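Local coordinates for protein cellulase (Bacillus sp. BG-CS10, PDB 5E09) that probably hydrolyses internal beta-1,4-glucosidic bonds of cellulose with a family 5 barrel joined to carbohydrate-binding modules, at residues A[500-512]-A[523-535]. Residues are numbered along the deposited sequence; the frame is centred on the assembly and turned at random.
Sequences AFFNEVRDDDIHL and EYTLSKNGNHVQG
K528 leaves its strand with CG anti to the backbone N (chi1 167°) and stays extended until a bend at the last torsion (chi4 -71°), which turns the ammonium towards V505 and D507. K528 NZ donates to V505 O (3.1 Å) and forms a salt bridge with D507 OD1 (3.0 Å). G530 N, in the type II' turn from N529 to H532, reaches that OD1 from the opposite face of the carboxylate plane, so two donors grip one oxygen. K528 CD lies beside F502 CD1 and packs on V505 CG2 (3.5 Å). With an alanine here, D507 OD1 is likely to lose its charged mate, V505 O this donor and V505 CG2 its packing. V533 CG2 lies over one face of the F502 ring in a CH-pi contact, while L526 CD1 touches F502 CE1 (3.8 Å) and L512 CD1 (3.7 Å). Paired backbone bonds join I510 with L526 and L512 with Y524; on the face carrying D509, H511, T525 and S527, S527 OG donates to D509 OD1 (2.9 Å). This hairpin lies between strands 458-465 and 532-536 in the antiparallel sheet of the C-terminal family 46 carbohydrate-binding module, with helix 499-502 against its apolar face.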
ATOM      1  N   ALA A 500      20.150  -2.530 -12.404  1.00 47.66           N
ATOM      2  CA  ALA A 500      20.079  -1.268 -11.673  1.00 37.29           C
ATOM      3  C   ALA A 500      21.122  -1.198 -10.552  1.00 43.57           C
ATOM      4  O   ALA A 500      21.706  -0.143 -10.307  1.00 49.68           O
ATOM      5  CB  ALA A 500      18.678  -1.057 -11.112  1.00 33.54           C
ATOM      6  N   PHE A 501      21.366  -2.314  -9.872  1.00 42.38           N
ATOM      7  CA  PHE A 501      22.402  -2.332  -8.844  1.00 38.24           C
ATOM      8  C   PHE A 501      23.779  -2.130  -9.467  1.00 41.80           C
ATOM      9  O   PHE A 501      24.568  -1.307  -9.000  1.00 41.83           O
ATOM     10  CB  PHE A 501      22.378  -3.641  -8.053  1.00 40.38           C
ATOM     11  CG  PHE A 501      23.530  -3.792  -7.085  1.00 40.88           C
ATOM     12  CD1 PHE A 501      23.480  -3.209  -5.826  1.00 34.35           C
ATOM     13  CD2 PHE A 501      24.655  -4.526  -7.430  1.00 32.41           C
ATOM     14  CE1 PHE A 501      24.528  -3.350  -4.934  1.00 35.74           C
ATOM     15  CE2 PHE A 501      25.711  -4.673  -6.538  1.00 43.50           C
ATOM     16  CZ  PHE A 501      25.647  -4.080  -5.289  1.00 30.95           C
ATOM     17  N   PHE A 502      24.064  -2.874 -10.528  1.00 31.11           N
ATOM     18  CA  PHE A 502      25.395  -2.830 -11.124  1.00 53.45           C
ATOM     19  C   PHE A 502      25.701  -1.511 -11.838  1.00 46.65           C
ATOM     20  O   PHE A 502      26.856  -1.092 -11.884  1.00 51.57           O
ATOM     21  CB  PHE A 502      25.583  -4.002 -12.087  1.00 43.87           C
ATOM     22  CG  PHE A 502      25.741  -5.321 -11.399  1.00 37.29           C
ATOM     23  CD1 PHE A 502      26.783  -5.529 -10.510  1.00 40.84           C
ATOM     24  CD2 PHE A 502      24.853  -6.354 -11.639  1.00 37.86           C
ATOM     25  CE1 PHE A 502      26.933  -6.748  -9.870  1.00 38.61           C
ATOM     26  CE2 PHE A 502      25.002  -7.571 -11.011  1.00 36.10           C
ATOM     27  CZ  PHE A 502      26.042  -7.769 -10.126  1.00 36.12           C
ATOM     28  N   ASN A 503      24.675  -0.850 -12.371  1.00 51.77           N
ATOM     29  CA  ASN A 503      24.859   0.445 -13.027  1.00 50.89           C
ATOM     30  C   ASN A 503      25.381   1.519 -12.075  1.00 52.05           C
ATOM     31  O   ASN A 503      25.804   2.584 -12.516  1.00 55.77           O
ATOM     32  CB  ASN A 503      23.549   0.940 -13.656  1.00 45.15           C
ATOM     33  CG  ASN A 503      23.118   0.112 -14.855  1.00 50.08           C
ATOM     34  OD1 ASN A 503      23.925  -0.576 -15.485  1.00 51.89           O
ATOM     35  ND2 ASN A 503      21.830   0.170 -15.173  1.00 49.71           N
ATOM     36  N   GLU A 504      25.342   1.253 -10.772  1.00 43.72           N
ATOM     37  CA  GLU A 504      25.768   2.258  -9.804  1.00 52.11           C
ATOM     38  C   GLU A 504      26.843   1.738  -8.858  1.00 39.95           C
ATOM     39  O   GLU A 504      26.930   2.163  -7.710  1.00 51.89           O
ATOM     40  CB  GLU A 504      24.560   2.781  -9.011  1.00 42.72           C
ATOM     41  CG  GLU A 504      23.519   3.458  -9.902  1.00 52.12           C
ATOM     42  CD  GLU A 504      22.367   4.085  -9.130  1.00 68.98           C
ATOM     43  OE1 GLU A 504      22.624   4.771  -8.116  1.00 56.75           O
ATOM     44  OE2 GLU A 504      21.201   3.891  -9.545  1.00 66.69           O
ATOM     45  N   VAL A 505      27.669   0.821  -9.346  1.00 44.26           N
ATOM     46  CA  VAL A 505      28.836   0.394  -8.585  1.00 50.17           C
ATOM     47  C   VAL A 505      30.105   0.480  -9.431  1.00 51.55           C
ATOM     48  O   VAL A 505      30.101   0.160 -10.622  1.00 55.73           O
ATOM     49  CB  VAL A 505      28.682  -1.051  -8.025  1.00 49.66           C
ATOM     50  CG1 VAL A 505      27.527  -1.127  -7.038  1.00 49.91           C
ATOM     51  CG2 VAL A 505      28.474  -2.048  -9.134  1.00 43.80           C
ATOM     52  N   ARG A 506      31.182   0.933  -8.801  1.00 40.59           N
ATOM     53  CA  ARG A 506      32.491   1.011  -9.431  1.00 45.02           C
ATOM     54  C   ARG A 506      33.005  -0.399  -9.740  1.00 56.02           C
ATOM     55  O   ARG A 506      32.449  -1.389  -9.258  1.00 46.92           O
ATOM     56  CB  ARG A 506      33.480   1.730  -8.510  1.00 42.22           C
ATOM     57  CG  ARG A 506      34.108   0.748  -7.544  1.00 51.00           C
ATOM     58  CD  ARG A 506      34.899   1.321  -6.374  1.00 56.12           C
ATOM     59  NE  ARG A 506      34.278   2.445  -5.693  1.00 54.91           N
ATOM     60  CZ  ARG A 506      34.545   2.764  -4.431  1.00 52.09           C
ATOM     61  NH1 ARG A 506      35.378   2.015  -3.717  1.00 47.30           N
ATOM     62  NH2 ARG A 506      33.950   3.805  -3.868  1.00 67.22           N
ATOM     63  N   ASP A 507      34.070  -0.487 -10.534  1.00 58.30           N
ATOM     64  CA  ASP A 507      34.778  -1.749 -10.737  1.00 54.41           C
ATOM     65  C   ASP A 507      35.623  -2.063  -9.510  1.00 51.07           C
ATOM     66  O   ASP A 507      36.639  -1.415  -9.268  1.00 60.01           O
ATOM     67  CB  ASP A 507      35.670  -1.692 -11.980  1.00 55.33           C
ATOM     68  CG  ASP A 507      34.891  -1.400 -13.247  1.00 63.76           C
ATOM     69  OD1 ASP A 507      33.878  -2.091 -13.500  1.00 50.00           O
ATOM     70  OD2 ASP A 507      35.298  -0.481 -13.991  1.00 73.21           O
ATOM     71  N   ASP A 508      35.205  -3.062  -8.745  1.00 46.80           N
ATOM     72  CA  ASP A 508      35.805  -3.330  -7.449  1.00 48.30           C
ATOM     73  C   ASP A 508      35.284  -4.640  -6.885  1.00 57.68           C
ATOM     74  O   ASP A 508      34.437  -5.299  -7.490  1.00 48.90           O
ATOM     75  CB  ASP A 508      35.490  -2.190  -6.477  1.00 49.62           C
ATOM     76  CG  ASP A 508      36.495  -2.072  -5.348  1.00 58.84           C
ATOM     77  OD1 ASP A 508      37.281  -3.019  -5.138  1.00 69.01           O
ATOM     78  OD2 ASP A 508      36.486  -1.026  -4.659  1.00 69.54           O
ATOM     79  N   ASP A 509      35.801  -5.014  -5.723  1.00 63.91           N
ATOM     80  CA  ASP A 509      35.213  -6.085  -4.941  1.00 51.55           C
ATOM     81  C   ASP A 509      34.053  -5.510  -4.150  1.00 42.95           C
ATOM     82  O   ASP A 509      34.155  -4.428  -3.573  1.00 47.32           O
ATOM     83  CB  ASP A 509      36.247  -6.718  -4.013  1.00 53.28           C
ATOM     84  CG  ASP A 509      37.055  -7.791  -4.700  1.00 57.50           C
ATOM     85  OD1 ASP A 509      36.980  -7.874  -5.943  1.00 57.59           O
ATOM     86  OD2 ASP A 509      37.764  -8.547  -4.004  1.00 81.79           O
ATOM     87  N   ILE A 510      32.942  -6.228  -4.157  1.00 39.56           N
ATOM     88  CA  ILE A 510      31.757  -5.831  -3.417  1.00 53.42           C
ATOM     89  C   ILE A 510      31.381  -6.942  -2.448  1.00 48.55           C
ATOM     90  O   ILE A 510      31.130  -8.068  -2.854  1.00 44.84           O
ATOM     91  CB  ILE A 510      30.576  -5.526  -4.357  1.00 38.36           C
ATOM     92  CG1 ILE A 510      30.980  -4.471  -5.388  1.00 42.63           C
ATOM     93  CG2 ILE A 510      29.368  -5.068  -3.563  1.00 42.85           C
ATOM     94  CD1 ILE A 510      30.180  -4.528  -6.673  1.00 43.51           C
ATOM     95  N   HIS A 511      31.379  -6.627  -1.161  1.00 51.95           N
ATOM     96  CA  HIS A 511      30.950  -7.565  -0.138  1.00 46.23           C
ATOM     97  C   HIS A 511      29.452  -7.425   0.095  1.00 35.48           C
ATOM     98  O   HIS A 511      28.970  -6.364   0.504  1.00 44.92           O
ATOM     99  CB  HIS A 511      31.726  -7.340   1.163  1.00 42.40           C
ATOM    100  CG  HIS A 511      33.184  -7.669   1.062  1.00 46.29           C
ATOM    101  ND1 HIS A 511      34.048  -6.981   0.239  1.00 58.78           N
ATOM    102  CD2 HIS A 511      33.927  -8.622   1.673  1.00 65.78           C
ATOM    103  CE1 HIS A 511      35.262  -7.490   0.351  1.00 64.72           C
ATOM    104  NE2 HIS A 511      35.216  -8.487   1.216  1.00 66.34           N
ATOM    105  N   LEU A 512      28.726  -8.498  -0.197  1.00 32.41           N
ATOM    106  CA  LEU A 512      27.299  -8.589   0.072  1.00 39.63           C
ATOM    107  C   LEU A 512      27.057  -9.382   1.350  1.00 46.92           C
ATOM    108  O   LEU A 512      27.698 -10.416   1.594  1.00 42.22           O
ATOM    109  CB  LEU A 512      26.543  -9.248  -1.092  1.00 33.47           C
ATOM    110  CG  LEU A 512      26.780  -8.765  -2.526  1.00 42.00           C
ATOM    111  CD1 LEU A 512      26.026  -9.642  -3.519  1.00 33.84           C
ATOM    112  CD2 LEU A 512      26.389  -7.306  -2.690  1.00 34.33           C
ATOM    113  N   GLU A 523      27.583 -14.287   3.890  1.00 33.50           N
ATOM    114  CA  GLU A 523      28.487 -13.384   3.199  1.00 36.68           C
ATOM    115  C   GLU A 523      28.738 -13.887   1.790  1.00 45.47           C
ATOM    116  O   GLU A 523      28.745 -15.095   1.549  1.00 43.77           O
ATOM    117  CB  GLU A 523      29.807 -13.251   3.958  1.00 42.45           C
ATOM    118  CG  GLU A 523      29.664 -12.691   5.370  1.00 48.72           C
ATOM    119  CD  GLU A 523      29.470 -11.184   5.388  1.00 66.92           C
ATOM    120  OE1 GLU A 523      29.914 -10.513   4.430  1.00 79.60           O
ATOM    121  OE2 GLU A 523      28.881 -10.664   6.362  1.00 53.87           O
ATOM    122  N   TYR A 524      28.934 -12.954   0.862  1.00 45.86           N
ATOM    123  CA  TYR A 524      29.177 -13.292  -0.535  1.00 37.81           C
ATOM    124  C   TYR A 524      30.001 -12.189  -1.188  1.00 42.91           C
ATOM    125  O   TYR A 524      29.865 -11.027  -0.831  1.00 38.43           O
ATOM    126  CB  TYR A 524      27.853 -13.481  -1.271  1.00 39.16           C
ATOM    127  CG  TYR A 524      27.956 -14.214  -2.590  1.00 43.46           C
ATOM    128  CD1 TYR A 524      28.033 -15.602  -2.633  1.00 44.15           C
ATOM    129  CD2 TYR A 524      27.960 -13.520  -3.793  1.00 44.36           C
ATOM    130  CE1 TYR A 524      28.116 -16.274  -3.834  1.00 44.49           C
ATOM    131  CE2 TYR A 524      28.043 -14.185  -5.001  1.00 37.38           C
ATOM    132  CZ  TYR A 524      28.122 -15.559  -5.017  1.00 42.58           C
ATOM    133  OH  TYR A 524      28.199 -16.220  -6.219  1.00 37.20           O
ATOM    134  N   THR A 525      30.852 -12.533  -2.146  1.00 33.86           N
ATOM    135  CA  THR A 525      31.724 -11.515  -2.725  1.00 46.65           C
ATOM    136  C   THR A 525      31.571 -11.417  -4.238  1.00 39.71           C
ATOM    137  O   THR A 525      31.593 -12.423  -4.935  1.00 39.84           O
ATOM    138  CB  THR A 525      33.210 -11.785  -2.375  1.00 51.50           C
ATOM    139  OG1 THR A 525      33.356 -11.857  -0.952  1.00 47.38           O
ATOM    140  CG2 THR A 525      34.106 -10.671  -2.908  1.00 43.44           C
ATOM    141  N   LEU A 526      31.397 -10.200  -4.736  1.00 34.06           N
ATOM    142  CA  LEU A 526      31.353  -9.956  -6.174  1.00 47.26           C
ATOM    143  C   LEU A 526      32.637  -9.274  -6.638  1.00 53.44           C
ATOM    144  O   LEU A 526      33.188  -8.431  -5.943  1.00 43.42           O
ATOM    145  CB  LEU A 526      30.147  -9.092  -6.553  1.00 40.85           C
ATOM    146  CG  LEU A 526      28.750  -9.540  -6.114  1.00 47.07           C
ATOM    147  CD1 LEU A 526      27.693  -8.577  -6.640  1.00 32.56           C
ATOM    148  CD2 LEU A 526      28.463 -10.959  -6.573  1.00 41.01           C
ATOM    149  N   SER A 527      33.118  -9.660  -7.808  1.00 45.08           N
ATOM    150  CA  SER A 527      34.150  -8.906  -8.496  1.00 50.34           C
ATOM    151  C   SER A 527      33.544  -8.413  -9.795  1.00 37.03           C
ATOM    152  O   SER A 527      33.200  -9.209 -10.669  1.00 51.41           O
ATOM    153  CB  SER A 527      35.395  -9.759  -8.751  1.00 48.99           C
ATOM    154  OG  SER A 527      36.034 -10.094  -7.533  1.00 48.24           O
ATOM    155  N   LYS A 528      33.377  -7.101  -9.899  1.00 40.76           N
ATOM    156  CA  LYS A 528      32.815  -6.490 -11.096  1.00 44.06           C
ATOM    157  C   LYS A 528      33.888  -5.808 -11.933  1.00 48.91           C
ATOM    158  O   LYS A 528      34.670  -4.998 -11.430  1.00 48.16           O
ATOM    159  CB  LYS A 528      31.730  -5.468 -10.747  1.00 37.81           C
ATOM    160  CG  LYS A 528      31.362  -4.593 -11.943  1.00 45.79           C
ATOM    161  CD  LYS A 528      30.164  -3.711 -11.686  1.00 49.29           C
ATOM    162  CE  LYS A 528      29.893  -2.771 -12.858  1.00 51.40           C
ATOM    163  NZ  LYS A 528      30.910  -1.687 -12.977  1.00 59.31           N
ATOM    164  N   ASN A 529      33.911  -6.144 -13.216  1.00 47.98           N
ATOM    165  CA  ASN A 529      34.765  -5.474 -14.180  1.00 46.46           C
ATOM    166  C   ASN A 529      34.025  -5.318 -15.504  1.00 52.77           C
ATOM    167  O   ASN A 529      33.658  -6.311 -16.149  1.00 54.60           O
ATOM    168  CB  ASN A 529      36.066  -6.243 -14.367  1.00 49.12           C
ATOM    169  CG  ASN A 529      37.147  -5.396 -14.984  1.00 47.51           C
ATOM    170  OD1 ASN A 529      37.487  -5.565 -16.146  1.00 46.21           O
ATOM    171  ND2 ASN A 529      37.671  -4.452 -14.215  1.00 62.83           N
ATOM    172  N   GLY A 530      33.789  -4.066 -15.886  1.00 53.93           N
ATOM    173  CA  GLY A 530      32.990  -3.755 -17.055  1.00 46.88           C
ATOM    174  C   GLY A 530      31.606  -4.353 -16.926  1.00 47.05           C
ATOM    175  O   GLY A 530      30.908  -4.120 -15.943  1.00 59.14           O
ATOM    176  N   ASN A 531      31.219  -5.151 -17.911  1.00 52.13           N
ATOM    177  CA  ASN A 531      29.920  -5.798 -17.895  1.00 49.65           C
ATOM    178  C   ASN A 531      29.966  -7.204 -17.327  1.00 56.50           C
ATOM    179  O   ASN A 531      29.001  -7.955 -17.457  1.00 47.20           O
ATOM    180  CB  ASN A 531      29.336  -5.843 -19.306  1.00 55.27           C
ATOM    181  CG  ASN A 531      28.717  -4.524 -19.718  1.00 79.44           C
ATOM    182  OD1 ASN A 531      27.597  -4.202 -19.320  1.00 77.45           O
ATOM    183  ND2 ASN A 531      29.443  -3.752 -20.520  1.00 78.78           N
ATOM    184  N   HIS A 532      31.082  -7.575 -16.708  1.00 45.23           N
ATOM    185  CA  HIS A 532      31.199  -8.938 -16.204  1.00 56.36           C
ATOM    186  C   HIS A 532      31.424  -9.000 -14.705  1.00 49.91           C
ATOM    187  O   HIS A 532      32.087  -8.143 -14.123  1.00 47.71           O
ATOM    188  CB  HIS A 532      32.310  -9.678 -16.934  1.00 45.22           C
ATOM    189  CG  HIS A 532      32.057  -9.817 -18.401  1.00 64.58           C
ATOM    190  ND1 HIS A 532      32.734  -9.077 -19.346  1.00 52.72           N
ATOM    191  CD2 HIS A 532      31.176 -10.589 -19.082  1.00 60.14           C
ATOM    192  CE1 HIS A 532      32.293  -9.400 -20.549  1.00 66.30           C
ATOM    193  NE2 HIS A 532      31.349 -10.314 -20.417  1.00 75.82           N
ATOM    194  N   VAL A 533      30.839 -10.024 -14.093  1.00 41.14           N
ATOM    195  CA  VAL A 533      30.863 -10.208 -12.650  1.00 36.66           C
ATOM    196  C   VAL A 533      31.152 -11.655 -12.280  1.00 37.48           C
ATOM    197  O   VAL A 533      30.586 -12.602 -12.858  1.00 46.59           O
ATOM    198  CB  VAL A 533      29.523  -9.796 -11.989  1.00 42.13           C
ATOM    199  CG1 VAL A 533      29.630  -9.870 -10.465  1.00 46.38           C
ATOM    200  CG2 VAL A 533      29.121  -8.404 -12.414  1.00 42.04           C
ATOM    201  N   GLN A 534      31.966 -11.796 -11.248  1.00 37.32           N
ATOM    202  CA  GLN A 534      32.308 -13.061 -10.669  1.00 37.83           C
ATOM    203  C   GLN A 534      31.771 -13.122  -9.234  1.00 44.06           C
ATOM    204  O   GLN A 534      32.012 -12.257  -8.451  1.00 44.68           O
ATOM    205  CB  GLN A 534      33.804 -13.275 -10.695  1.00 38.28           C
ATOM    206  CG  GLN A 534      34.238 -14.409  -9.806  1.00 53.32           C
ATOM    207  CD  GLN A 534      35.452 -15.147 -10.277  1.00 67.77           C
ATOM    208  OE1 GLN A 534      36.519 -14.981  -9.727  1.00 88.71           O
ATOM    209  NE2 GLN A 534      35.286 -15.996 -11.276  1.00 68.87           N
ATOM    210  N   GLY A 535      31.059 -14.178  -8.904  1.00 39.83           N
ATOM    211  CA  GLY A 535      30.511 -14.365  -7.587  1.00 35.39           C
ATOM    212  C   GLY A 535      31.256 -15.433  -6.844  1.00 45.63           C
ATOM    213  O   GLY A 535      31.508 -16.463  -7.358  1.00 45.47           O
TER